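Local coordinates for flagellar assembly factor FliW (Geobacillus thermodenitrificans, PDB 5DMD), which probably acts as an anti-CsrA protein, binding CsrA to relieve its repression of flagellin translation, and probably also binds flagellin during flagellum assembly, at residues Tyr66-Thr78 and Val125-Phe139. The protein carries 1 engineered substitution. Numbering follows the deposited sequence.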
ATOM      1  N   TYR A  66      -4.220 -10.935   6.714  1.00 22.47           N
ATOM      2  CA  TYR A  66      -3.224 -11.994   6.774  1.00 16.09           C
ATOM      3  C   TYR A  66      -2.328 -11.907   7.999  1.00 18.85           C
ATOM      4  O   TYR A  66      -1.674 -12.901   8.328  1.00 16.52           O
ATOM      5  CB  TYR A  66      -2.329 -11.970   5.520  1.00 21.17           C
ATOM      6  CG  TYR A  66      -3.019 -12.422   4.246  1.00 19.16           C
ATOM      7  CD1 TYR A  66      -3.693 -11.507   3.449  1.00 25.05           C
ATOM      8  CD2 TYR A  66      -3.007 -13.750   3.859  1.00 20.85           C
ATOM      9  CE1 TYR A  66      -4.325 -11.907   2.284  1.00 26.43           C
ATOM     10  CE2 TYR A  66      -3.642 -14.163   2.698  1.00 26.39           C
ATOM     11  CZ  TYR A  66      -4.298 -13.234   1.916  1.00 30.00           C
ATOM     12  OH  TYR A  66      -4.931 -13.627   0.757  1.00 40.98           O
ATOM     13  N   PHE A  67      -2.290 -10.760   8.681  1.00 14.18           N
ATOM     14  CA  PHE A  67      -1.357 -10.495   9.773  1.00 14.12           C
ATOM     15  C   PHE A  67      -2.176  -9.877  10.892  1.00 18.06           C
ATOM     16  O   PHE A  67      -2.156  -8.653  11.105  1.00 16.98           O
ATOM     17  CB  PHE A  67      -0.225  -9.583   9.307  1.00 15.18           C
ATOM     18  CG  PHE A  67       0.567 -10.163   8.174  1.00 13.79           C
ATOM     19  CD1 PHE A  67       1.431 -11.239   8.396  1.00 16.10           C
ATOM     20  CD2 PHE A  67       0.400  -9.689   6.888  1.00 14.87           C
ATOM     21  CE1 PHE A  67       2.159 -11.784   7.357  1.00 15.17           C
ATOM     22  CE2 PHE A  67       1.123 -10.237   5.842  1.00 13.59           C
ATOM     23  CZ  PHE A  67       1.994 -11.285   6.077  1.00 14.78           C
ATOM     24  N   PRO A  68      -2.922 -10.703  11.620  1.00 14.43           N
ATOM     25  CA  PRO A  68      -3.923 -10.168  12.552  1.00 15.69           C
ATOM     26  C   PRO A  68      -3.352  -9.388  13.709  1.00 19.40           C
ATOM     27  O   PRO A  68      -4.086  -8.569  14.274  1.00 21.34           O
ATOM     28  CB  PRO A  68      -4.662 -11.413  13.046  1.00 20.29           C
ATOM     29  CG  PRO A  68      -3.816 -12.577  12.633  1.00 16.94           C
ATOM     30  CD  PRO A  68      -3.058 -12.156  11.425  1.00 15.37           C
ATOM     31  N   THR A  69      -2.099  -9.613  14.105  1.00 16.46           N
ATOM     32  CA  THR A  69      -1.505  -8.853  15.198  1.00 19.02           C
ATOM     33  C   THR A  69      -0.681  -7.662  14.719  1.00 22.30           C
ATOM     34  O   THR A  69       0.015  -7.047  15.537  1.00 23.91           O
ATOM     35  CB  THR A  69      -0.634  -9.747  16.082  1.00 16.80           C
ATOM     36  OG1 THR A  69       0.421 -10.325  15.298  1.00 18.37           O
ATOM     37  CG2 THR A  69      -1.462 -10.841  16.722  1.00 17.51           C
ATOM     38  N   TYR A  70      -0.736  -7.329  13.429  1.00 18.07           N
ATOM     39  CA  TYR A  70       0.014  -6.187  12.916  1.00 17.99           C
ATOM     40  C   TYR A  70      -0.359  -4.935  13.690  1.00 24.85           C
ATOM     41  O   TYR A  70      -1.522  -4.526  13.702  1.00 30.55           O
ATOM     42  CB  TYR A  70      -0.300  -5.990  11.438  1.00 20.74           C
ATOM     43  CG  TYR A  70       0.609  -5.001  10.725  1.00 17.45           C
ATOM     44  CD1 TYR A  70       1.991  -5.125  10.783  1.00 17.95           C
ATOM     45  CD2 TYR A  70       0.073  -3.966   9.980  1.00 27.07           C
ATOM     46  CE1 TYR A  70       2.815  -4.223  10.122  1.00 17.41           C
ATOM     47  CE2 TYR A  70       0.884  -3.071   9.315  1.00 20.23           C
ATOM     48  CZ  TYR A  70       2.253  -3.207   9.382  1.00 19.43           C
ATOM     49  OH  TYR A  70       3.051  -2.311   8.707  1.00 17.89           O
ATOM     50  N   GLU A  71       0.630  -4.331  14.340  1.00 23.20           N
ATOM     51  CA  GLU A  71       0.397  -3.148  15.157  1.00 35.10           C
ATOM     52  C   GLU A  71       1.560  -2.197  14.934  1.00 28.58           C
ATOM     53  O   GLU A  71       2.721  -2.581  15.107  1.00 32.20           O
ATOM     54  CB  GLU A  71       0.282  -3.535  16.634  1.00 24.77           C
ATOM     55  CG  GLU A  71      -0.270  -2.447  17.534  1.00 44.11           C
ATOM     56  CD  GLU A  71      -0.257  -2.854  18.995  1.00 49.97           C
ATOM     57  OE1 GLU A  71       0.328  -2.116  19.816  1.00 60.79           O
ATOM     58  OE2 GLU A  71      -0.830  -3.915  19.322  1.00 58.40           O
ATOM     59  N   ILE A  72       1.253  -0.967  14.530  1.00 24.79           N
ATOM     60  CA  ILE A  72       2.270   0.033  14.255  1.00 27.64           C
ATOM     61  C   ILE A  72       1.962   1.293  15.048  1.00 28.35           C
ATOM     62  O   ILE A  72       0.832   1.533  15.478  1.00 25.97           O
ATOM     63  CB  ILE A  72       2.415   0.349  12.749  1.00 24.05           C
ATOM     64  CG1 ILE A  72       1.190   1.112  12.244  1.00 24.05           C
ATOM     65  CG2 ILE A  72       2.628  -0.929  11.958  1.00 24.12           C
ATOM     66  CD1 ILE A  72       1.287   1.531  10.782  1.00 25.70           C
ATOM     67  N   ASP A  73       2.996   2.094  15.256  1.00 27.38           N
ATOM     68  CA  ASP A  73       2.858   3.349  15.977  1.00 28.20           C
ATOM     69  C   ASP A  73       3.435   4.426  15.072  1.00 31.39           C
ATOM     70  O   ASP A  73       4.652   4.489  14.870  1.00 45.23           O
ATOM     71  CB  ASP A  73       3.568   3.284  17.331  1.00 27.90           C
ATOM     72  CG  ASP A  73       3.424   4.564  18.128  1.00 52.45           C
ATOM     73  OD1 ASP A  73       2.426   5.285  17.925  1.00 52.91           O
ATOM     74  OD2 ASP A  73       4.274   4.824  19.003  1.00 60.89           O
ATOM     75  N   LEU A  74       2.555   5.234  14.493  1.00 18.82           N
ATOM     76  CA  LEU A  74       2.984   6.257  13.553  1.00 19.42           C
ATOM     77  C   LEU A  74       3.662   7.402  14.290  1.00 24.12           C
ATOM     78  O   LEU A  74       3.217   7.822  15.362  1.00 25.70           O
ATOM     79  CB  LEU A  74       1.786   6.798  12.782  1.00 18.49           C
ATOM     80  CG  LEU A  74       1.051   5.796  11.891  1.00 23.34           C
ATOM     81  CD1 LEU A  74      -0.155   6.457  11.248  1.00 24.22           C
ATOM     82  CD2 LEU A  74       1.969   5.227  10.832  1.00 20.82           C
ATOM     83  N   ASP A  75       4.732   7.915  13.690  1.00 20.30           N
ATOM     84  CA  ASP A  75       5.499   9.014  14.253  1.00 25.72           C
ATOM     85  C   ASP A  75       4.719  10.321  14.142  1.00 20.60           C
ATOM     86  O   ASP A  75       3.822  10.475  13.305  1.00 18.79           O
ATOM     87  CB  ASP A  75       6.823   9.141  13.505  1.00 28.95           C
ATOM     88  CG  ASP A  75       6.624   9.434  12.033  1.00 24.26           C
ATOM     89  OD1 ASP A  75       6.312   8.481  11.272  1.00 24.58           O
ATOM     90  OD2 ASP A  75       6.780  10.606  11.642  1.00 29.42           O
ATOM     91  N   ASP A  76       5.087  11.284  14.998  1.00 22.13           N
ATOM     92  CA  ASP A  76       4.356  12.548  15.065  1.00 21.46           C
ATOM     93  C   ASP A  76       4.388  13.286  13.734  1.00 17.60           C
ATOM     94  O   ASP A  76       3.397  13.911  13.335  1.00 19.30           O
ATOM     95  CB  ASP A  76       4.938  13.433  16.167  1.00 19.45           C
ATOM     96  CG  ASP A  76       4.730  12.855  17.546  1.00 28.92           C
ATOM     97  OD1 ASP A  76       3.829  12.005  17.702  1.00 34.84           O
ATOM     98  OD2 ASP A  76       5.462  13.261  18.474  1.00 36.66           O
ATOM     99  N   ASN A  77       5.514  13.221  13.028  1.00 21.66           N
ATOM    100  CA  ASN A  77       5.617  13.907  11.746  1.00 16.80           C
ATOM    101  C   ASN A  77       4.649  13.338  10.717  1.00 16.66           C
ATOM    102  O   ASN A  77       4.023  14.089   9.962  1.00 17.19           O
ATOM    103  CB  ASN A  77       7.046  13.861  11.227  1.00 19.38           C
ATOM    104  CG  ASN A  77       7.232  14.752  10.029  1.00 26.58           C
ATOM    105  OD1 ASN A  77       7.099  15.970  10.129  1.00 26.50           O
ATOM    106  ND2 ASN A  77       7.523  14.152   8.882  1.00 27.26           N
ATOM    107  N   THR A  78       4.526  12.009  10.658  1.00 17.13           N
ATOM    108  CA  THR A  78       3.566  11.403   9.740  1.00 16.11           C
ATOM    109  C   THR A  78       2.135  11.789  10.096  1.00 16.20           C
ATOM    110  O   THR A  78       1.325  12.096   9.209  1.00 14.92           O
ATOM    111  CB  THR A  78       3.725   9.881   9.745  1.00 14.64           C
ATOM    112  OG1 THR A  78       5.007   9.524   9.210  1.00 18.01           O
ATOM    113  CG2 THR A  78       2.610   9.201   8.955  1.00 16.41           C
ATOM    114  N   VAL A 125       5.332   4.874   4.852  1.00 16.04           N
ATOM    115  CA  VAL A 125       6.072   5.125   6.082  1.00 18.19           C
ATOM    116  C   VAL A 125       7.039   3.972   6.280  1.00 17.19           C
ATOM    117  O   VAL A 125       6.636   2.806   6.208  1.00 22.47           O
ATOM    118  CB  VAL A 125       5.104   5.218   7.273  1.00 18.87           C
ATOM    119  CG1 VAL A 125       5.870   5.386   8.585  1.00 24.34           C
ATOM    120  CG2 VAL A 125       4.077   6.328   7.062  1.00 18.64           C
ATOM    121  N   ILE A 126       8.306   4.280   6.534  1.00 19.81           N
ATOM    122  CA  ILE A 126       9.313   3.268   6.821  1.00 19.77           C
ATOM    123  C   ILE A 126       9.497   3.247   8.333  1.00 23.49           C
ATOM    124  O   ILE A 126      10.012   4.208   8.918  1.00 33.30           O
ATOM    125  CB  ILE A 126      10.636   3.552   6.099  1.00 19.48           C
ATOM    126  CG1 ILE A 126      10.414   3.609   4.591  1.00 18.69           C
ATOM    127  CG2 ILE A 126      11.639   2.447   6.385  1.00 22.95           C
ATOM    128  CD1 ILE A 126      11.647   4.014   3.805  1.00 23.25           C
ATOM    129  N   LEU A 127       9.076   2.154   8.966  1.00 22.98           N
ATOM    130  CA  LEU A 127       9.122   2.031  10.420  1.00 33.90           C
ATOM    131  C   LEU A 127      10.533   1.645  10.846  1.00 43.21           C
ATOM    132  O   LEU A 127      11.068   0.632  10.386  1.00 33.60           O
ATOM    133  CB  LEU A 127       8.115   0.975  10.875  1.00 30.68           C
ATOM    134  CG  LEU A 127       6.682   1.167  10.374  1.00 26.83           C
ATOM    135  CD1 LEU A 127       5.834  -0.060  10.663  1.00 27.98           C
ATOM    136  CD2 LEU A 127       6.055   2.400  11.004  1.00 36.85           C
ATOM    137  N   THR A 128      11.132   2.442  11.731  1.00 65.09           N
ATOM    138  CA  THR A 128      12.528   2.273  12.117  1.00 71.82           C
ATOM    139  C   THR A 128      12.710   1.652  13.496  1.00 74.75           C
ATOM    140  O   THR A 128      13.835   1.276  13.843  1.00 76.68           O
ATOM    141  CB  THR A 128      13.245   3.630  12.102  1.00 72.70           C
ATOM    142  OG1 THR A 128      12.533   4.556  12.931  1.00 67.06           O
ATOM    143  CG2 THR A 128      13.316   4.182  10.686  1.00 67.44           C
ATOM    144  N   ASN A 129      11.644   1.533  14.285  1.00 74.15           N
ATOM    145  CA  ASN A 129      11.746   1.173  15.693  1.00 81.39           C
ATOM    146  C   ASN A 129      11.222  -0.228  15.986  1.00 73.17           C
ATOM    147  O   ASN A 129      10.961  -0.553  17.149  1.00 80.88           O
ATOM    148  CB  ASN A 129      10.976   2.191  16.536  1.00 84.65           C
ATOM    149  CG  ASN A 129       9.583   2.463  15.986  1.00 83.93           C
ATOM    150  OD1 ASN A 129       9.421   3.212  15.022  1.00 79.83           O
ATOM    151  ND2 ASN A 129       8.574   1.840  16.587  1.00 86.92           N
ATOM    152  N   THR A 130      11.070  -1.070  14.969  1.00 60.27           N
ATOM    153  CA  THR A 130      10.174  -2.210  15.086  1.00 63.09           C
ATOM    154  C   THR A 130      10.830  -3.526  14.682  1.00 42.84           C
ATOM    155  O   THR A 130      11.922  -3.573  14.112  1.00 42.29           O
ATOM    156  CB  THR A 130       8.870  -1.961  14.314  1.00 52.61           C
ATOM    157  OG1 THR A 130       7.778  -2.599  14.990  1.00 57.56           O
ATOM    158  CG2 THR A 130       8.984  -2.453  12.884  1.00 39.32           C
ATOM    159  N   ASN A 131      10.116  -4.604  15.013  1.00 53.15           N
ATOM    160  CA  ASN A 131      10.476  -5.987  14.733  1.00 50.82           C
ATOM    161  C   ASN A 131      10.107  -6.424  13.322  1.00 53.91           C
ATOM    162  O   ASN A 131      10.468  -7.535  12.919  1.00 52.72           O
ATOM    163  CB  ASN A 131       9.709  -6.877  15.709  1.00 66.01           C
ATOM    164  CG  ASN A 131       8.280  -6.391  15.931  1.00 67.45           C
ATOM    165  OD1 ASN A 131       7.962  -5.226  15.677  1.00 62.16           O
ATOM    166  ND2 ASN A 131       7.414  -7.284  16.396  1.00 58.28           N
ATOM    167  N   TYR A 132       9.391  -5.593  12.573  1.00 34.50           N
ATOM    168  CA  TYR A 132       8.861  -5.984  11.280  1.00 28.58           C
ATOM    169  C   TYR A 132       9.936  -5.904  10.205  1.00 32.91           C
ATOM    170  O   TYR A 132      10.830  -5.052  10.247  1.00 34.64           O
ATOM    171  CB  TYR A 132       7.685  -5.082  10.910  1.00 27.16           C
ATOM    172  CG  TYR A 132       6.505  -5.225  11.839  1.00 22.81           C
ATOM    173  CD1 TYR A 132       5.903  -6.462  12.044  1.00 27.17           C
ATOM    174  CD2 TYR A 132       5.997  -4.130  12.522  1.00 29.14           C
ATOM    175  CE1 TYR A 132       4.826  -6.600  12.896  1.00 32.53           C
ATOM    176  CE2 TYR A 132       4.921  -4.256  13.378  1.00 33.61           C
ATOM    177  CZ  TYR A 132       4.339  -5.493  13.561  1.00 35.63           C
ATOM    178  OH  TYR A 132       3.264  -5.627  14.409  1.00 39.23           O
ATOM    179  N   LYS A 133       9.842  -6.812   9.241  1.00 22.36           N
ATOM    180  CA  LYS A 133      10.835  -6.977   8.188  1.00 23.26           C
ATOM    181  C   LYS A 133      10.213  -6.722   6.817  1.00 19.15           C
ATOM    182  O   LYS A 133       9.016  -6.487   6.676  1.00 20.64           O
ATOM    183  CB  LYS A 133      11.491  -8.358   8.256  1.00 25.88           C
ATOM    184  CG  LYS A 133      11.720  -8.875   9.667  1.00 31.92           C
ATOM    185  CD  LYS A 133      12.877  -8.122  10.310  1.00 52.04           C
ATOM    186  CE  LYS A 133      13.457  -8.873  11.499  1.00 51.56           C
ATOM    187  NZ  LYS A 133      14.915  -9.126  11.308  1.00 50.34           N
ATOM    188  N   THR A 134      11.062  -6.766   5.792  1.00 26.44           N
ATOM    189  CA  THR A 134      10.632  -6.499   4.428  1.00 21.29           C
ATOM    190  C   THR A 134       9.947  -7.687   3.770  1.00 19.01           C
ATOM    191  O   THR A 134       9.333  -7.521   2.711  1.00 21.44           O
ATOM    192  CB  THR A 134      11.833  -6.034   3.598  1.00 34.35           C
ATOM    193  OG1 THR A 134      12.714  -7.139   3.374  1.00 35.23           O
ATOM    194  CG2 THR A 134      12.580  -4.939   4.330  1.00 24.41           C
ATOM    195  N   LYS A 135      10.036  -8.877   4.355  1.00 20.58           N
ATOM    196  CA  LYS A 135       9.421 -10.064   3.775  1.00 19.41           C
ATOM    197  C   LYS A 135       8.823 -10.886   4.906  1.00 20.50           C
ATOM    198  O   LYS A 135       9.556 -11.422   5.744  1.00 25.99           O
ATOM    199  CB  LYS A 135      10.443 -10.880   2.981  1.00 26.33           C
ATOM    200  CG  LYS A 135      10.604 -10.404   1.542  1.00 37.99           C
ATOM    201  CD  LYS A 135      12.063 -10.299   1.139  1.00 49.76           C
ATOM    202  CE  LYS A 135      12.627 -11.644   0.727  1.00 60.29           C
ATOM    203  NZ  LYS A 135      13.894 -11.499  -0.045  1.00 73.37           N
ATOM    204  N   HIS A 136       7.496 -10.946   4.948  1.00 16.54           N
ATOM    205  CA  HIS A 136       6.764 -11.857   5.821  1.00 16.15           C
ATOM    206  C   HIS A 136       5.844 -12.679   4.928  1.00 14.42           C
ATOM    207  O   HIS A 136       5.017 -12.109   4.207  1.00 14.98           O
ATOM    208  CB  HIS A 136       5.908 -11.083   6.827  1.00 15.54           C
ATOM    209  CG  HIS A 136       6.687 -10.353   7.880  1.00 15.74           C
ATOM    210  ND1 HIS A 136       6.712 -10.750   9.199  1.00 14.68           N
ATOM    211  CD2 HIS A 136       7.422  -9.217   7.819  1.00 16.43           C
ATOM    212  CE1 HIS A 136       7.451  -9.909   9.901  1.00 18.43           C
ATOM    213  NE2 HIS A 136       7.892  -8.967   9.086  1.00 20.95           N
ATOM    214  N   ARG A 137       5.978 -14.009   4.979  1.00 15.80           N
ATOM    215  CA  ARG A 137       5.071 -14.878   4.235  1.00 18.38           C
ATOM    216  C   ARG A 137       3.618 -14.662   4.645  1.00 14.86           C
ATOM    217  O   ARG A 137       3.285 -14.598   5.831  1.00 14.76           O
ATOM    218  CB  ARG A 137       5.418 -16.356   4.449  1.00 15.89           C
ATOM    219  CG  ARG A 137       6.627 -16.867   3.684  1.00 17.49           C
ATOM    220  CD  ARG A 137       6.897 -18.357   3.984  1.00 19.22           C
ATOM    221  NE  ARG A 137       5.755 -19.203   3.655  1.00 20.97           N
ATOM    222  CZ  ARG A 137       5.545 -19.747   2.463  1.00 19.23           C
ATOM    223  NH1 ARG A 137       6.365 -19.522   1.446  1.00 23.63           N
ATOM    224  NH2 ARG A 137       4.474 -20.515   2.277  1.00 21.14           N
ATOM    225  N   LEU A 138       2.741 -14.610   3.639  1.00 15.82           N
ATOM    226  CA  LEU A 138       1.304 -14.560   3.893  1.00 15.22           C
ATOM    227  C   LEU A 138       0.764 -15.906   4.350  1.00 15.09           C
ATOM    228  O   LEU A 138      -0.297 -15.959   4.976  1.00 19.60           O
ATOM    229  CB  LEU A 138       0.555 -14.146   2.625  1.00 14.69           C
ATOM    230  CG  LEU A 138       0.394 -12.651   2.352  1.00 17.01           C
ATOM    231  CD1 LEU A 138       1.739 -11.955   2.160  1.00 20.39           C
ATOM    232  CD2 LEU A 138      -0.484 -12.469   1.120  1.00 18.81           C
ATOM    233  N   PHE A 139       1.438 -16.999   4.002  1.00 14.51           N
ATOM    234  CA  PHE A 139       0.931 -18.335   4.260  1.00 18.66           C
ATOM    235  C   PHE A 139       1.965 -19.154   5.015  1.00 19.69           C
ATOM    236  O   PHE A 139       3.173 -18.932   4.872  1.00 16.98           O
ATOM    237  CB  PHE A 139       0.606 -19.054   2.938  1.00 19.01           C
ATOM    238  CG  PHE A 139      -0.386 -18.313   2.085  1.00 20.13           C
ATOM    239  CD1 PHE A 139      -1.749 -18.505   2.257  1.00 38.77           C
ATOM    240  CD2 PHE A 139       0.042 -17.438   1.109  1.00 20.39           C
ATOM    241  CE1 PHE A 139      -2.664 -17.817   1.477  1.00 38.37           C
ATOM    242  CE2 PHE A 139      -0.866 -16.746   0.325  1.00 29.42           C
ATOM    243  CZ  PHE A 139      -2.221 -16.939   0.509  1.00 32.03           C
TER
HETATM  244  O   HOH W   1      -1.305 -15.305   7.412  1.00 21.28           O
HETATM  245  O   HOH W   2       2.572  -8.412  15.245  1.00 34.65           O
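Tyr70 drives the edge of its ring into one face of Tyr132, an edge-to-face (T-shaped) aromatic pair with centroids 5.0 Å apart and planes at 59°. This pair lies midway along two loop-rich, antiparallel stretches of the FliW fold: 125-139 bonds through its backbone to strand 106-116, while side chains of 66-78 touch strands 90-97 and 106-116 of the antiparallel beta-sheet. With CG anti to the backbone N (chi1 -169°), the Tyr70 ring swings against Tyr132; the side chain also touches Val94. Tyrosine suits this buried site by pairing a broad apolar ring with a hydroxyl that bonds Leu109 O. Branched aliphatics extend the apolar row: Ile72 CG2 meets Leu127 CD1 at 3.6 Å, the two side chains crossing at about a right angle, and beyond them Val125 CG2 touches the methyl of Thr78. At the other end, Leu138 sets CD2 over one face of the Tyr66 ring in a CH-pi contact, 3.8 Å from the centroid, while its CD1 reaches the edge of Phe67. Phe139 offers its face to the edge of Tyr66 in an offset edge-to-face pair.

Tyrosine fits position 132 because its hydroxyl carries the packing out to a polar rim. There Glu71 N donates a nearly straight hydrogen bond to Tyr132 OH (2.9 Å, 169°), and a water links that hydroxyl to Thr69. Another water donates to both Tyr66 O and Leu138 O. An alanine in place of Tyr132 would take away the ring face that Tyr70 packs on, and is likely to leave Glu71 N without its acceptor. Farther along, Asp75 N-caps helix 76-81: its OD2 accepts from Thr78 N at 2.8 Å, and its OD1 takes Thr78 OG1 on the syn side at 2.7 Å.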